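Local coordinates for protein HcgC (Methanococcus maripaludis S2, PDB 5O4J) that catalyses SAM-dependent C-methylation of a pyridinol, probably as a step in building the FeGP cofactor of [Fe]-hydrogenase, at residues I46-Y51 with D107-L112; S53-A58 with D79-D84; V68-I73 with D84-M89; P75-I80 with T211-K216. All blocks are in the same frame, centred on the assembly; numbering follows the deposited sequence.

From the N terminus, strand 42-48 enters interaction 1, which closes the outermost of the three early loops by pairing 46-51 with 107-112. Interactions 2 and 3 both nest inside that loop: interaction 2 returns 79-84 to 53-58, on helix 54-60, and interaction 3 lays 84-89 beside strand 65-72. These two cross each other and share Asp-84. Interaction 4 starts at 75-80, where interaction 2 ends, shares Asp-79 and Ile-80 with it, and reaches far ahead to 211-216, crossing interactions 1 and 3. Together they tie neighbouring parallel strands of the mixed sheet, helix 54-60 and the distant helix 208-213 around one S-adenosyl-L-homocysteine.

Interaction 1 (I46-Y51 with D107-L112); sequences IVFGAY and DLVIDL. With SAH (S-adenosyl-L-homocysteine), chain E.
Val-47 and Leu-112 interlock near the C-terminal end of two parallel strands: the CG1 methyl of Val-47 presses on CD1 of Leu-112 at 3.5 Å, closer than carbon pairs usually come. The backbone pairing sets Leu-112 CB 3.2 Å from Phe-48 O; from there CG, anti to the carbonyl carbon (chi1 -56°), carries CD1 across the flank of Val-47. On the opposite face of the sheet the Phe-48 ring leans over the neighbouring strand, its CE2 edge meeting Val-109 CG1, a methyl lying near the ring plane, at 4.0 Å. Nearer the backbone, Phe-48 CB lies 4.0 Å from Asp-111 OD1; that carboxylate is held by Thr-113 and Arg-153. Beneath these bumps the backbones run almost parallel (9°), laced by alternating bonds such as Phe-48 N to Ile-110 O at 2.8 Å. Leu-112 N reaches Phe-48 O as the last rung. There the chain turns at Gly-49, whose phi of 102° suits glycine and whose CA sits 3.5 Å from SAH O4'; a side chain would be forced against Leu-112 C. Tyr-51 N then gives SAH O3' a weak hydrogen bond, and Leu-112 O takes another weak one from SAH N. Adjacent strand ends flanking a glycine turn over the ligand mark the C-terminal edge of the parallel strands, where Rossmann-like folds bind their cofactor.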
# COMPACT_ATOMS: atom_id res chain seq x y z
N ILE A 46 21.58 -17.56 31.35
CA ILE A 46 22.37 -16.50 30.74
C ILE A 46 21.65 -16.04 29.48
O ILE A 46 21.31 -16.86 28.61
CB ILE A 46 23.81 -16.95 30.44
CG1 ILE A 46 24.54 -17.17 31.76
CG2 ILE A 46 24.53 -15.91 29.57
CD1 ILE A 46 26.03 -17.40 31.66
N VAL A 47 21.39 -14.74 29.40
CA VAL A 47 20.70 -14.12 28.28
C VAL A 47 21.68 -13.17 27.60
O VAL A 47 22.19 -12.24 28.25
CB VAL A 47 19.44 -13.37 28.75
CG1 VAL A 47 18.75 -12.69 27.57
CG2 VAL A 47 18.51 -14.31 29.48
N PHE A 48 21.94 -13.40 26.32
CA PHE A 48 22.80 -12.52 25.53
C PHE A 48 21.94 -11.49 24.81
O PHE A 48 21.01 -11.85 24.08
CB PHE A 48 23.62 -13.32 24.51
CG PHE A 48 24.65 -14.21 25.12
CD1 PHE A 48 25.92 -13.73 25.41
CD2 PHE A 48 24.36 -15.54 25.39
CE1 PHE A 48 26.87 -14.55 25.97
CE2 PHE A 48 25.32 -16.36 25.95
CZ PHE A 48 26.57 -15.87 26.24
N GLY A 49 22.26 -10.21 25.01
CA GLY A 49 21.58 -9.13 24.33
C GLY A 49 20.56 -8.42 25.20
O GLY A 49 19.43 -8.88 25.35
N ALA A 50 20.97 -7.31 25.81
CA ALA A 50 20.10 -6.58 26.73
C ALA A 50 19.05 -5.77 25.99
O ALA A 50 17.90 -5.67 26.43
CB ALA A 50 20.93 -5.68 27.64
N TYR A 51 19.43 -5.18 24.86
CA TYR A 51 18.53 -4.36 24.07
C TYR A 51 17.88 -5.23 22.99
O TYR A 51 18.57 -6.10 22.44
CB TYR A 51 19.31 -3.20 23.45
CG TYR A 51 18.60 -2.45 22.35
CD1 TYR A 51 18.61 -2.92 21.05
CD2 TYR A 51 17.95 -1.25 22.61
CE1 TYR A 51 17.98 -2.24 20.04
CE2 TYR A 51 17.32 -0.55 21.60
CZ TYR A 51 17.34 -1.05 20.31
OH TYR A 51 16.70 -0.35 19.30
N ASP A 107 22.37 -23.62 32.86
CA ASP A 107 21.52 -24.67 32.32
C ASP A 107 20.44 -24.12 31.39
O ASP A 107 19.73 -24.91 30.75
CB ASP A 107 20.90 -25.52 33.45
CG ASP A 107 20.30 -24.69 34.57
OD1 ASP A 107 20.40 -23.45 34.55
OD2 ASP A 107 19.76 -25.30 35.51
N LEU A 108 20.34 -22.80 31.26
CA LEU A 108 19.48 -22.15 30.27
C LEU A 108 20.29 -21.05 29.60
O LEU A 108 20.81 -20.16 30.27
CB LEU A 108 18.22 -21.58 30.91
CG LEU A 108 17.33 -20.69 30.03
CD1 LEU A 108 16.80 -21.43 28.81
CD2 LEU A 108 16.20 -20.09 30.85
N VAL A 109 20.38 -21.10 28.28
CA VAL A 109 21.06 -20.07 27.49
C VAL A 109 20.06 -19.53 26.48
O VAL A 109 19.38 -20.31 25.80
CB VAL A 109 22.32 -20.62 26.80
CG1 VAL A 109 22.96 -19.56 25.90
CG2 VAL A 109 23.33 -21.11 27.83
N ILE A 110 19.95 -18.21 26.40
CA ILE A 110 19.08 -17.56 25.43
C ILE A 110 19.93 -16.53 24.70
O ILE A 110 20.49 -15.63 25.34
CB ILE A 110 17.86 -16.89 26.08
CG1 ILE A 110 17.07 -17.93 26.89
CG2 ILE A 110 16.99 -16.23 25.02
CD1 ILE A 110 15.84 -17.38 27.59
N ASP A 111 20.03 -16.67 23.38
CA ASP A 111 20.73 -15.70 22.55
C ASP A 111 19.71 -14.82 21.85
O ASP A 111 18.98 -15.28 20.97
CB ASP A 111 21.61 -16.38 21.50
CG ASP A 111 22.08 -15.40 20.44
OD1 ASP A 111 22.36 -14.23 20.79
OD2 ASP A 111 22.12 -15.78 19.25
N LEU A 112 19.67 -13.55 22.24
CA LEU A 112 18.78 -12.56 21.66
C LEU A 112 19.51 -11.56 20.77
O LEU A 112 18.93 -10.54 20.40
CB LEU A 112 18.04 -11.81 22.77
CG LEU A 112 17.26 -12.69 23.75
CD1 LEU A 112 16.69 -11.87 24.89
CD2 LEU A 112 16.14 -13.41 23.03
N SAH E . 16.54 -9.16 18.75
CA SAH E . 16.56 -8.03 19.73
CB SAH E . 17.54 -6.96 19.25
CG SAH E . 18.99 -7.36 19.53
SD SAH E . 20.13 -6.06 19.11
C SAH E . 15.21 -7.40 19.90
O SAH E . 15.09 -6.43 20.67
OXT SAH E . 14.27 -7.88 19.24
C5' SAH E . 21.67 -6.76 19.61
C4' SAH E . 21.91 -6.68 21.11
O4' SAH E . 22.89 -7.66 21.47
C3' SAH E . 22.51 -5.34 21.51
O3' SAH E . 22.16 -5.00 22.86
C2' SAH E . 23.98 -5.61 21.35
O2' SAH E . 24.83 -4.71 22.07
C1' SAH E . 24.09 -7.02 21.89
N9 SAH E . 25.21 -7.79 21.32
C8 SAH E . 25.63 -7.78 20.03
N7 SAH E . 26.66 -8.66 19.88
C5 SAH E . 26.87 -9.24 21.08
C6 SAH E . 27.79 -10.26 21.62
N6 SAH E . 28.71 -10.83 20.82
N1 SAH E . 27.68 -10.57 22.92
C2 SAH E . 26.76 -10.02 23.73
N3 SAH E . 25.89 -9.08 23.31
C4 SAH E . 25.91 -8.67 22.02

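Interaction 2 (S53-A58 with D79-D84); sequences SGSYIA and DILFND. With SAH (S-adenosyl-L-homocysteine), chain E.
Ser-55 OG donates a 2.8 Å hydrogen bond to Ile-80 O, fastening the first turn of helix 54-60 to the loop that follows strand 65-72. The hydroxyl reaches over because OG is anti to the serine's backbone N (chi1 178°), pointing off the helix into the loop. It approaches the carbonyl from the side, with a C=O...OG angle of 138°, and sits somewhat out of the carbonyl plane. Ser-55 OG is also packed against Phe-82, with Phe-82 CD1 3.2 Å from it. This ring is set obliquely to the hydroxyl, while its rim is directed at the backbone of Ser-55 and Tyr-56. There Phe-82 CE1 comes to 3.7 Å from Tyr-56 CA and 3.9 Å from Tyr-56 CB. The two aromatic side chains cross at a slant, with Phe-82 CE1 at the edge of the Tyr-56 ring. With an alanine in place of Ser-55, Ile-80 O would probably lose its hydroxyl partner and the loop around Phe-82 could shift more freely. The grip is made two residues after Ser-53, whose N donates to the carboxylate atom SAH O at 3.3 Å; Ser-53 OG also lies near that oxygen and is hydrogen-bonded to Thr-177. A backbone bond from Ile-57 N to Ser-53 O continues the turn. A helix start set beside a ligand's acidic group, directly after the glycine turn of the first strand, recalls the phosphate-binding helix of Rossmann folds, here serving the amino-acid end of S-adenosyl-L-homocysteine.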
# COMPACT_ATOMS: atom_id res chain seq x y z
N SER A 53 14.41 -6.29 23.85
CA SER A 53 13.54 -7.16 24.64
C SER A 53 14.28 -7.93 25.72
O SER A 53 13.63 -8.52 26.60
CB SER A 53 12.79 -8.16 23.74
OG SER A 53 13.16 -8.05 22.38
N GLY A 54 15.62 -7.99 25.65
CA GLY A 54 16.37 -8.80 26.59
C GLY A 54 16.12 -8.44 28.04
O GLY A 54 16.02 -9.32 28.90
N SER A 55 16.06 -7.14 28.35
CA SER A 55 15.89 -6.70 29.73
C SER A 55 14.64 -7.33 30.36
O SER A 55 14.70 -7.89 31.46
CB SER A 55 15.82 -5.16 29.76
OG SER A 55 15.60 -4.70 31.08
N TYR A 56 13.50 -7.23 29.67
CA TYR A 56 12.28 -7.79 30.23
C TYR A 56 12.27 -9.31 30.18
O TYR A 56 11.79 -9.96 31.11
CB TYR A 56 11.04 -7.26 29.50
CG TYR A 56 9.81 -7.83 30.14
CD1 TYR A 56 9.40 -7.39 31.39
CD2 TYR A 56 9.08 -8.83 29.53
CE1 TYR A 56 8.29 -7.94 32.01
CE2 TYR A 56 7.97 -9.38 30.14
CZ TYR A 56 7.57 -8.93 31.37
OH TYR A 56 6.46 -9.47 31.99
N ILE A 57 12.79 -9.89 29.11
CA ILE A 57 12.83 -11.35 29.03
C ILE A 57 13.64 -11.91 30.19
O ILE A 57 13.22 -12.88 30.85
CB ILE A 57 13.39 -11.79 27.67
CG1 ILE A 57 12.33 -11.58 26.60
CG2 ILE A 57 13.85 -13.26 27.70
CD1 ILE A 57 12.82 -11.74 25.19
N ALA A 58 14.79 -11.31 30.48
CA ALA A 58 15.58 -11.75 31.63
C ALA A 58 14.79 -11.60 32.92
O ALA A 58 14.81 -12.50 33.77
CB ALA A 58 16.88 -10.95 31.70
N ASP A 79 22.59 0.00 32.19
CA ASP A 79 21.57 1.00 32.52
C ASP A 79 20.18 0.62 32.03
O ASP A 79 19.21 1.27 32.44
CB ASP A 79 21.94 2.37 31.92
CG ASP A 79 23.31 2.87 32.36
OD1 ASP A 79 23.70 2.60 33.52
OD2 ASP A 79 23.99 3.57 31.56
N ILE A 80 20.05 -0.37 31.14
CA ILE A 80 18.74 -0.74 30.61
C ILE A 80 18.05 -1.84 31.41
O ILE A 80 16.97 -2.29 31.02
CB ILE A 80 18.84 -1.11 29.11
CG1 ILE A 80 17.51 -0.81 28.40
CG2 ILE A 80 19.21 -2.58 28.90
CD1 ILE A 80 17.63 -0.70 26.89
N LEU A 81 18.66 -2.33 32.49
CA LEU A 81 17.98 -3.32 33.31
C LEU A 81 16.97 -2.67 34.25
O LEU A 81 17.13 -1.53 34.68
CB LEU A 81 18.98 -4.14 34.14
CG LEU A 81 20.13 -4.82 33.39
CD1 LEU A 81 20.88 -5.73 34.35
CD2 LEU A 81 19.65 -5.57 32.16
N PHE A 82 15.91 -3.43 34.56
CA PHE A 82 14.83 -2.91 35.40
C PHE A 82 15.29 -2.73 36.84
O PHE A 82 15.05 -1.68 37.45
CB PHE A 82 13.62 -3.83 35.34
CG PHE A 82 12.83 -3.73 34.07
CD1 PHE A 82 13.09 -4.58 33.01
CD2 PHE A 82 11.81 -2.81 33.94
CE1 PHE A 82 12.36 -4.50 31.84
CE2 PHE A 82 11.07 -2.72 32.77
CZ PHE A 82 11.35 -3.57 31.72
N ASN A 83 15.93 -3.75 37.41
CA ASN A 83 16.35 -3.69 38.81
C ASN A 83 17.57 -4.58 39.01
O ASN A 83 18.12 -5.15 38.06
CB ASN A 83 15.20 -4.08 39.75
CG ASN A 83 14.68 -5.48 39.50
OD1 ASN A 83 15.34 -6.31 38.88
ND2 ASN A 83 13.47 -5.75 39.99
N ASP A 84 17.97 -4.71 40.27
CA ASP A 84 19.16 -5.44 40.67
C ASP A 84 18.97 -6.95 40.70
O ASP A 84 19.96 -7.67 40.85
CB ASP A 84 19.62 -4.97 42.05
CG ASP A 84 20.08 -3.52 42.04
OD1 ASP A 84 20.75 -3.11 41.07
OD2 ASP A 84 19.79 -2.79 43.01
N SAH E . 16.54 -9.16 18.75
CA SAH E . 16.56 -8.03 19.73
CB SAH E . 17.54 -6.96 19.25
CG SAH E . 18.99 -7.36 19.53
SD SAH E . 20.13 -6.06 19.11
C SAH E . 15.21 -7.40 19.90
O SAH E . 15.09 -6.43 20.67
OXT SAH E . 14.27 -7.88 19.24
C5' SAH E . 21.67 -6.76 19.61
C4' SAH E . 21.91 -6.68 21.11
O4' SAH E . 22.89 -7.66 21.47
C3' SAH E . 22.51 -5.34 21.51
O3' SAH E . 22.16 -5.00 22.86
C2' SAH E . 23.98 -5.61 21.35
O2' SAH E . 24.83 -4.71 22.07
C1' SAH E . 24.09 -7.02 21.89
N9 SAH E . 25.21 -7.79 21.32
C8 SAH E . 25.63 -7.78 20.03
N7 SAH E . 26.66 -8.66 19.88
C5 SAH E . 26.87 -9.24 21.08
C6 SAH E . 27.79 -10.26 21.62
N6 SAH E . 28.71 -10.83 20.82
N1 SAH E . 27.68 -10.57 22.92
C2 SAH E . 26.76 -10.02 23.73
N3 SAH E . 25.89 -9.08 23.31
C4 SAH E . 25.91 -8.67 22.02

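Interaction 3 (V68-I73 with D84-M89); sequences VIIVDI and DGIKFM. With SAH (S-adenosyl-L-homocysteine), chain E.
Strands 68-72 and 87-89 run parallel with a twist of -27°, Ile-69 facing Lys-87 and Val-71 facing Met-89, joined by four bonds from Lys-87 N to Val-68 O through to Asp-72 N to Met-89 O. Where the pairing opens, water 1 bridges Val-68 N and Gly-85 O. On one face Met-89, bent at its thioether, returns its CE to 3.4 Å from Ile-69 CG2, a tight fit, and the stems of Ile-69 and Lys-87 lie side by side. On the other face Ile-70 fans two branches: CG1 meets Ile-86 CG2 at 3.7 Å, and CG2 meets Phe-88 CD1 at 3.7 Å. The Phe-88 ring, swung anti to its own N (chi1 -178°), extends along the strand until CE1 lies 3.8 Å from Asp-72 CB. Replacing Phe-88 by alanine is likely to open a gap beside Ile-70 CG2 and Asp-72 CB. Asp-72 receives both ribose hydroxyls, SAH O2' on OD1 and SAH O3' on OD2, each at 2.7 Å; Ala-50 N also bonds OD2, and Gln-74 N bonds OD1. An acidic residue ending the second strand and gripping the ribose diol is a hallmark of Rossmann-fold methyltransferases.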
# COMPACT_ATOMS: atom_id res chain seq x y z
N VAL A 68 19.76 -15.17 37.16
CA VAL A 68 19.60 -14.71 35.78
C VAL A 68 20.68 -13.68 35.51
O VAL A 68 20.80 -12.69 36.24
CB VAL A 68 18.21 -14.13 35.52
CG1 VAL A 68 18.11 -13.65 34.07
CG2 VAL A 68 17.14 -15.17 35.80
N ILE A 69 21.47 -13.92 34.47
CA ILE A 69 22.55 -13.03 34.06
C ILE A 69 22.27 -12.53 32.66
O ILE A 69 22.00 -13.32 31.75
CB ILE A 69 23.91 -13.73 34.10
CG1 ILE A 69 24.17 -14.31 35.49
CG2 ILE A 69 25.00 -12.76 33.68
CD1 ILE A 69 25.21 -15.39 35.50
N ILE A 70 22.34 -11.22 32.47
CA ILE A 70 22.32 -10.59 31.16
C ILE A 70 23.76 -10.31 30.75
O ILE A 70 24.52 -9.74 31.54
CB ILE A 70 21.50 -9.29 31.16
CG1 ILE A 70 20.00 -9.59 31.04
CG2 ILE A 70 21.97 -8.33 30.05
CD1 ILE A 70 19.45 -9.52 29.61
N VAL A 71 24.12 -10.70 29.53
CA VAL A 71 25.44 -10.42 28.99
C VAL A 71 25.25 -9.53 27.77
O VAL A 71 24.42 -9.83 26.90
CB VAL A 71 26.20 -11.69 28.60
CG1 VAL A 71 27.55 -11.33 27.96
CG2 VAL A 71 26.39 -12.59 29.81
N ASP A 72 26.00 -8.43 27.72
CA ASP A 72 25.99 -7.58 26.55
C ASP A 72 27.40 -7.10 26.26
O ASP A 72 28.18 -6.82 27.18
CB ASP A 72 25.07 -6.38 26.71
CG ASP A 72 24.60 -5.85 25.36
OD1 ASP A 72 25.40 -5.20 24.66
OD2 ASP A 72 23.44 -6.14 24.99
N ILE A 73 27.72 -7.03 24.97
CA ILE A 73 29.02 -6.53 24.54
C ILE A 73 29.19 -5.05 24.89
O ILE A 73 30.32 -4.57 25.00
CB ILE A 73 29.20 -6.79 23.03
CG1 ILE A 73 30.67 -6.63 22.62
CG2 ILE A 73 28.30 -5.89 22.19
CD1 ILE A 73 30.97 -7.23 21.27
N ASP A 84 17.97 -4.71 40.27
CA ASP A 84 19.16 -5.44 40.67
C ASP A 84 18.97 -6.95 40.70
O ASP A 84 19.96 -7.67 40.85
CB ASP A 84 19.62 -4.97 42.05
CG ASP A 84 20.08 -3.52 42.04
OD1 ASP A 84 20.75 -3.11 41.07
OD2 ASP A 84 19.79 -2.79 43.01
N GLY A 85 17.74 -7.46 40.58
CA GLY A 85 17.57 -8.90 40.59
C GLY A 85 18.24 -9.61 39.43
O GLY A 85 18.44 -10.83 39.48
N ILE A 86 18.59 -8.87 38.38
CA ILE A 86 19.32 -9.40 37.23
C ILE A 86 20.77 -8.96 37.34
O ILE A 86 21.05 -7.78 37.54
CB ILE A 86 18.71 -8.95 35.89
CG1 ILE A 86 17.27 -9.45 35.75
CG2 ILE A 86 19.57 -9.42 34.72
CD1 ILE A 86 16.49 -8.71 34.70
N LYS A 87 21.69 -9.91 37.21
CA LYS A 87 23.12 -9.61 37.15
C LYS A 87 23.52 -9.22 35.73
O LYS A 87 23.07 -9.84 34.76
CB LYS A 87 23.92 -10.83 37.63
CG LYS A 87 25.41 -10.84 37.29
CD LYS A 87 26.21 -9.82 38.09
CE LYS A 87 26.74 -10.42 39.38
NZ LYS A 87 27.53 -9.44 40.17
N PHE A 88 24.35 -8.20 35.61
CA PHE A 88 24.86 -7.78 34.31
C PHE A 88 26.34 -8.09 34.21
O PHE A 88 27.11 -7.81 35.13
CB PHE A 88 24.65 -6.28 34.06
CG PHE A 88 25.12 -5.81 32.70
CD1 PHE A 88 24.26 -5.85 31.62
CD2 PHE A 88 26.40 -5.33 32.52
CE1 PHE A 88 24.68 -5.42 30.37
CE2 PHE A 88 26.83 -4.90 31.28
CZ PHE A 88 25.96 -4.94 30.19
N MET A 89 26.74 -8.63 33.06
CA MET A 89 28.14 -8.90 32.75
C MET A 89 28.40 -8.40 31.34
O MET A 89 27.62 -8.68 30.43
CB MET A 89 28.45 -10.40 32.80
CG MET A 89 28.42 -11.05 34.16
SD MET A 89 29.44 -12.53 34.05
CE MET A 89 28.27 -13.79 33.61
N SAH E . 16.54 -9.16 18.75
CA SAH E . 16.56 -8.03 19.73
CB SAH E . 17.54 -6.96 19.25
CG SAH E . 18.99 -7.36 19.53
SD SAH E . 20.13 -6.06 19.11
C SAH E . 15.21 -7.40 19.90
O SAH E . 15.09 -6.43 20.67
OXT SAH E . 14.27 -7.88 19.24
C5' SAH E . 21.67 -6.76 19.61
C4' SAH E . 21.91 -6.68 21.11
O4' SAH E . 22.89 -7.66 21.47
C3' SAH E . 22.51 -5.34 21.51
O3' SAH E . 22.16 -5.00 22.86
C2' SAH E . 23.98 -5.61 21.35
O2' SAH E . 24.83 -4.71 22.07
C1' SAH E . 24.09 -7.02 21.89
N9 SAH E . 25.21 -7.79 21.32
C8 SAH E . 25.63 -7.78 20.03
N7 SAH E . 26.66 -8.66 19.88
C5 SAH E . 26.87 -9.24 21.08
C6 SAH E . 27.79 -10.26 21.62
N6 SAH E . 28.71 -10.83 20.82
N1 SAH E . 27.68 -10.57 22.92
C2 SAH E . 26.76 -10.02 23.73
N3 SAH E . 25.89 -9.08 23.31
C4 SAH E . 25.91 -8.67 22.02
O HOH W 1 19.77 -13.32 39.37

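Interaction 4 (P75-I80 with T211-K216); sequences PHLKDI and TVFHEK. With SAH (S-adenosyl-L-homocysteine), chain E.
His-76 reaches from the 3-10 turn 75-80 to the end of helix 208-213. From its CB the side chain turns so that CG falls between the backbone N and the carbonyl carbon (chi1 79°), and CG already has Lys-216 CB nearby. Next, CD2 passes Lys-216 CA at 3.8 Å and ND1 passes Lys-216 CD at 4.0 Å, while CE1 faces Lys-216 CG. At the tip NE2 donates to Val-212 O at 2.7 Å; the bond is bent (141° at the hydrogen), and the oxygen lies 22° out of the imidazole plane. The lysine chain crosses the ring at about a right angle, forming a CH-pi contact with Lys-216 CB 3.9 Å from the centroid of the His-76 ring. Leu-77 CG lies more loosely over the opposite face, toward the ring's rim. Lys-216 then curls back, its NZ donating to Phe-213 O from above the carbonyl plane. Water 2 adds a bridge by donating to both Asp-79 OD2 and Lys-216 O. Deeper in, Leu-77 spreads its methyls: CD2 touches Val-212 CG1 at 3.7 Å, and CD1 lies 3.9 Å from Phe-213 CE1 and 3.3 Å from SAH O3'. The Phe-213 ring presents its edge to the ribose hydroxyls and meets Tyr-51 edge-to-face. At the end of the helix Val-212 O is thus met by His-76 NE2 and Phe-213 O by Lys-216 NZ. The chemistry suggests that the His-76 bond and the water bridge tie the loop to the helix end, while Leu-77 and Phe-213 line the ribose of S-adenosyl-L-homocysteine.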
# COMPACT_ATOMS: atom_id res chain seq x y z
N PRO A 75 29.06 -2.36 27.66
CA PRO A 75 28.93 -2.24 29.12
C PRO A 75 27.89 -1.22 29.57
O PRO A 75 27.28 -1.42 30.62
CB PRO A 75 30.34 -1.85 29.57
CG PRO A 75 31.04 -1.37 28.36
CD PRO A 75 30.44 -2.11 27.21
N HIS A 76 27.66 -0.15 28.81
CA HIS A 76 26.71 0.86 29.27
C HIS A 76 25.27 0.36 29.27
O HIS A 76 24.41 1.00 29.89
CB HIS A 76 26.82 2.14 28.43
CG HIS A 76 26.12 2.06 27.11
ND1 HIS A 76 26.65 1.42 26.02
CD2 HIS A 76 24.93 2.58 26.70
CE1 HIS A 76 25.82 1.53 24.99
NE2 HIS A 76 24.77 2.23 25.38
N LEU A 77 24.99 -0.78 28.64
CA LEU A 77 23.62 -1.28 28.67
C LEU A 77 23.24 -1.87 30.02
O LEU A 77 22.09 -2.28 30.18
CB LEU A 77 23.42 -2.31 27.56
CG LEU A 77 23.12 -1.67 26.20
CD1 LEU A 77 23.10 -2.74 25.13
CD2 LEU A 77 21.79 -0.91 26.21
N LYS A 78 24.15 -1.90 30.99
CA LYS A 78 23.74 -2.15 32.36
C LYS A 78 22.62 -1.20 32.78
O LYS A 78 21.78 -1.55 33.62
CB LYS A 78 24.93 -2.00 33.32
CG LYS A 78 25.61 -0.63 33.25
CD LYS A 78 26.48 -0.38 34.47
CE LYS A 78 27.63 0.57 34.17
NZ LYS A 78 27.19 1.92 33.71
N ASP A 79 22.59 0.00 32.19
CA ASP A 79 21.57 1.00 32.52
C ASP A 79 20.18 0.62 32.03
O ASP A 79 19.21 1.27 32.44
CB ASP A 79 21.94 2.37 31.92
CG ASP A 79 23.31 2.87 32.36
OD1 ASP A 79 23.70 2.60 33.52
OD2 ASP A 79 23.99 3.57 31.56
N ILE A 80 20.05 -0.37 31.14
CA ILE A 80 18.74 -0.74 30.61
C ILE A 80 18.05 -1.84 31.41
O ILE A 80 16.97 -2.29 31.02
CB ILE A 80 18.84 -1.11 29.11
CG1 ILE A 80 17.51 -0.81 28.40
CG2 ILE A 80 19.21 -2.58 28.90
CD1 ILE A 80 17.63 -0.70 26.89
N THR A 211 20.28 6.68 19.85
CA THR A 211 20.36 7.18 21.22
C THR A 211 21.01 6.15 22.14
O THR A 211 21.80 6.51 23.02
CB THR A 211 18.95 7.52 21.72
OG1 THR A 211 18.30 8.35 20.75
CG2 THR A 211 19.02 8.23 23.05
N VAL A 212 20.72 4.87 21.92
CA VAL A 212 21.27 3.82 22.77
C VAL A 212 22.72 3.52 22.41
O VAL A 212 23.57 3.39 23.30
CB VAL A 212 20.42 2.54 22.66
CG1 VAL A 212 21.06 1.42 23.49
CG2 VAL A 212 19.01 2.79 23.13
N PHE A 213 23.02 3.34 21.12
CA PHE A 213 24.29 2.74 20.72
C PHE A 213 25.32 3.73 20.22
O PHE A 213 26.51 3.39 20.22
CB PHE A 213 24.04 1.68 19.65
CG PHE A 213 23.33 0.51 20.18
CD1 PHE A 213 24.02 -0.48 20.84
CD2 PHE A 213 21.94 0.43 20.10
CE1 PHE A 213 23.36 -1.55 21.39
CE2 PHE A 213 21.27 -0.64 20.65
CZ PHE A 213 21.97 -1.63 21.30
N HIS A 214 24.92 4.92 19.79
CA HIS A 214 25.86 5.94 19.35
C HIS A 214 26.04 7.04 20.39
O HIS A 214 27.16 7.31 20.81
CB HIS A 214 25.39 6.52 18.02
CG HIS A 214 25.31 5.50 16.93
ND1 HIS A 214 24.58 5.69 15.77
CD2 HIS A 214 25.86 4.27 16.83
CE1 HIS A 214 24.70 4.62 15.00
NE2 HIS A 214 25.47 3.74 15.62
N GLU A 215 24.94 7.61 20.89
CA GLU A 215 25.01 8.56 21.99
C GLU A 215 25.24 7.89 23.33
O GLU A 215 25.78 8.52 24.25
CB GLU A 215 23.71 9.38 22.04
CG GLU A 215 23.44 10.18 20.78
CD GLU A 215 22.03 10.75 20.74
OE1 GLU A 215 21.55 11.08 19.64
OE2 GLU A 215 21.41 10.85 21.82
N LYS A 216 24.90 6.60 23.44
CA LYS A 216 25.10 5.79 24.64
C LYS A 216 24.42 6.40 25.87
O LYS A 216 24.98 6.45 26.97
CB LYS A 216 26.60 5.56 24.87
CG LYS A 216 27.23 4.79 23.72
CD LYS A 216 28.63 4.32 24.07
CE LYS A 216 29.07 3.22 23.13
NZ LYS A 216 29.19 3.70 21.73
N SAH E . 16.54 -9.16 18.75
CA SAH E . 16.56 -8.03 19.73
CB SAH E . 17.54 -6.96 19.25
CG SAH E . 18.99 -7.36 19.53
SD SAH E . 20.13 -6.06 19.11
C SAH E . 15.21 -7.40 19.90
O SAH E . 15.09 -6.43 20.67
OXT SAH E . 14.27 -7.88 19.24
C5' SAH E . 21.67 -6.76 19.61
C4' SAH E . 21.91 -6.68 21.11
O4' SAH E . 22.89 -7.66 21.47
C3' SAH E . 22.51 -5.34 21.51
O3' SAH E . 22.16 -5.00 22.86
C2' SAH E . 23.98 -5.61 21.35
O2' SAH E . 24.83 -4.71 22.07
C1' SAH E . 24.09 -7.02 21.89
N9 SAH E . 25.21 -7.79 21.32
C8 SAH E . 25.63 -7.78 20.03
N7 SAH E . 26.66 -8.66 19.88
C5 SAH E . 26.87 -9.24 21.08
C6 SAH E . 27.79 -10.26 21.62
N6 SAH E . 28.71 -10.83 20.82
N1 SAH E . 27.68 -10.57 22.92
C2 SAH E . 26.76 -10.02 23.73
N3 SAH E . 25.89 -9.08 23.31
C4 SAH E . 25.91 -8.67 22.02
O HOH W 2 23.41 5.12 29.13